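SPbeta prophage-derived uncharacterized protein YopX (Bacillus subtilis, PDB 2I2L) is a homodimeric, largely beta-stranded phage-derived protein of the YopX family whose function is unknown. Local coordinates at residues 63-67 against 68-72. Numbering follows the deposited sequence.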
loop_
_atom_site.group_PDB
_atom_site.type_symbol
_atom_site.label_atom_id
_atom_site.label_comp_id
_atom_site.label_asym_id
_atom_site.label_seq_id
_atom_site.Cartn_x
_atom_site.Cartn_y
_atom_site.Cartn_z
ATOM N N LYS B 63 8.229 12.731 0.758
ATOM C CA LYS B 63 7.954 12.239 2.102
ATOM C C LYS B 63 7.158 10.934 2.043
ATOM O O LYS B 63 6.486 10.645 1.044
ATOM C CB LYS B 63 7.135 13.269 2.896
ATOM C CG LYS B 63 7.286 14.733 2.462
ATOM C CD LYS B 63 8.607 15.363 2.921
ATOM C CE LYS B 63 8.691 16.849 2.536
ATOM N NZ LYS B 63 8.733 17.087 1.059
ATOM N N PHE B 64 7.252 10.147 3.116
ATOM C CA PHE B 64 6.503 8.899 3.243
ATOM C C PHE B 64 5.268 9.268 4.063
ATOM O O PHE B 64 5.382 9.968 5.066
ATOM C CB PHE B 64 7.322 7.852 3.996
ATOM C CG PHE B 64 7.815 6.737 3.130
ATOM C CD1 PHE B 64 9.171 6.413 3.093
ATOM C CD2 PHE B 64 6.927 6.015 2.336
ATOM C CE1 PHE B 64 9.636 5.383 2.277
ATOM C CE2 PHE B 64 7.377 4.986 1.519
ATOM C CZ PHE B 64 8.737 4.667 1.486
ATOM N N ILE B 65 4.093 8.821 3.638
ATOM C CA ILE B 65 2.873 9.142 4.364
ATOM C C ILE B 65 2.135 7.847 4.702
ATOM O O ILE B 65 1.968 6.979 3.843
ATOM C CB ILE B 65 1.972 10.102 3.523
ATOM C CG1 ILE B 65 1.218 11.062 4.445
ATOM C CG2 ILE B 65 0.976 9.320 2.704
ATOM C CD1 ILE B 65 0.545 12.230 3.715
ATOM N N TYR B 66 1.722 7.717 5.965
ATOM C CA TYR B 66 1.007 6.533 6.460
ATOM C C TYR B 66 -0.491 6.857 6.569
ATOM O O TYR B 66 -1.025 7.508 5.681
ATOM C CB TYR B 66 1.593 6.127 7.812
ATOM C CG TYR B 66 3.092 5.846 7.775
ATOM C CD1 TYR B 66 3.579 4.543 7.588
ATOM C CD2 TYR B 66 4.016 6.879 7.931
ATOM C CE1 TYR B 66 4.940 4.272 7.562
ATOM C CE2 TYR B 66 5.384 6.624 7.905
ATOM C CZ TYR B 66 5.844 5.315 7.721
ATOM O OH TYR B 66 7.204 5.060 7.712
ATOM N N ASP B 67 -1.181 6.432 7.628
ATOM C CA ASP B 67 -2.615 6.747 7.741
ATOM C C ASP B 67 -2.959 7.789 8.809
ATOM O O ASP B 67 -3.778 7.551 9.703
ATOM C CB ASP B 67 -3.390 5.467 7.972
ATOM C CG ASP B 67 -3.226 4.498 6.822
ATOM O OD1 ASP B 67 -2.073 4.068 6.604
ATOM O OD2 ASP B 67 -4.232 4.182 6.135
ATOM N N ARG B 68 -2.358 8.969 8.654
ATOM C CA ARG B 68 -2.485 10.086 9.591
ATOM C C ARG B 68 -3.415 11.248 9.216
ATOM O O ARG B 68 -4.148 11.187 8.229
ATOM C CB ARG B 68 -1.088 10.646 9.835
ATOM C CG ARG B 68 -0.431 11.110 8.557
ATOM C CD ARG B 68 0.753 10.245 8.185
ATOM N NE ARG B 68 1.933 10.547 8.993
ATOM C CZ ARG B 68 3.188 10.329 8.598
ATOM N NH1 ARG B 68 3.433 9.805 7.401
ATOM N NH2 ARG B 68 4.204 10.639 9.398
ATOM N N SER B 69 -3.367 12.305 10.033
ATOM C CA SER B 69 -4.168 13.522 9.837
ATOM C C SER B 69 -3.295 14.589 9.178
ATOM O O SER B 69 -2.140 14.763 9.552
ATOM C CB SER B 69 -4.672 14.075 11.184
ATOM O OG SER B 69 -5.493 13.151 11.881
ATOM N N ILE B 70 -3.832 15.298 8.196
ATOM C CA ILE B 70 -3.059 16.342 7.536
ATOM C C ILE B 70 -3.919 17.576 7.330
ATOM O O ILE B 70 -5.151 17.499 7.365
ATOM C CB ILE B 70 -2.496 15.878 6.155
ATOM C CG1 ILE B 70 -3.617 15.382 5.250
ATOM C CG2 ILE B 70 -1.497 14.776 6.338
ATOM C CD1 ILE B 70 -4.208 16.450 4.351
ATOM N N VAL B 71 -3.270 18.715 7.128
ATOM C CA VAL B 71 -3.994 19.954 6.899
ATOM C C VAL B 71 -3.791 20.449 5.470
ATOM O O VAL B 71 -2.759 21.033 5.140
ATOM C CB VAL B 71 -3.561 21.060 7.905
ATOM C CG1 VAL B 71 -2.047 21.242 7.874
ATOM C CG2 VAL B 71 -4.274 22.378 7.577
ATOM N N LYS B 72 -4.781 20.200 4.619
ATOM C CA LYS B 72 -4.705 20.636 3.234
ATOM C C LYS B 72 -4.986 22.144 3.171
ATOM O O LYS B 72 -6.072 22.602 3.543
ATOM C CB LYS B 72 -5.714 19.860 2.383
#
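Ile-65 and Arg-68 meet across a short two-residue connection, Tyr-66 and Asp-67, that carries the chain from one antiparallel sheet into another. Strand 63-65 ends one sheet, where Ile-65 pairs with Ala-58. After the turn, the chain enters the other sheet as strand 68-74, between strands 81-89 and 115-122, with Ile-70 touching Ile-117 and Val-119 of the latter. The axes of 63-65 and 68-72 stand 124° apart and come no closer than 10.3 Å, so the two strands do not pair.

Inside the bend, Ile-65 CD1 lies 4.2 Å from Ile-70 CG2, and the two side chains cross at about a right angle.

Arg-68 folds back over the turn. Its chain is bent at chi2 and chi3, which brings the guanidinium back to the preceding strand. On the way its CD packs against Ile-65 CG1 at 3.9 Å. The Tyr-66 ring presents the CD2 edge to one guanidinium face, with the planes 58° apart. Tyr-66 CD2 sits 3.6 Å from Arg-68 CZ. The ring also meets Tyr-15, while Tyr-66 OH makes a weak hydrogen bond with Trp-16 NE1. At the guanidinium edge, Arg-68 NH1 gives a weak, bent hydrogen bond to Phe-64 O, 3.0 Å long with an N-H...O angle of 130°.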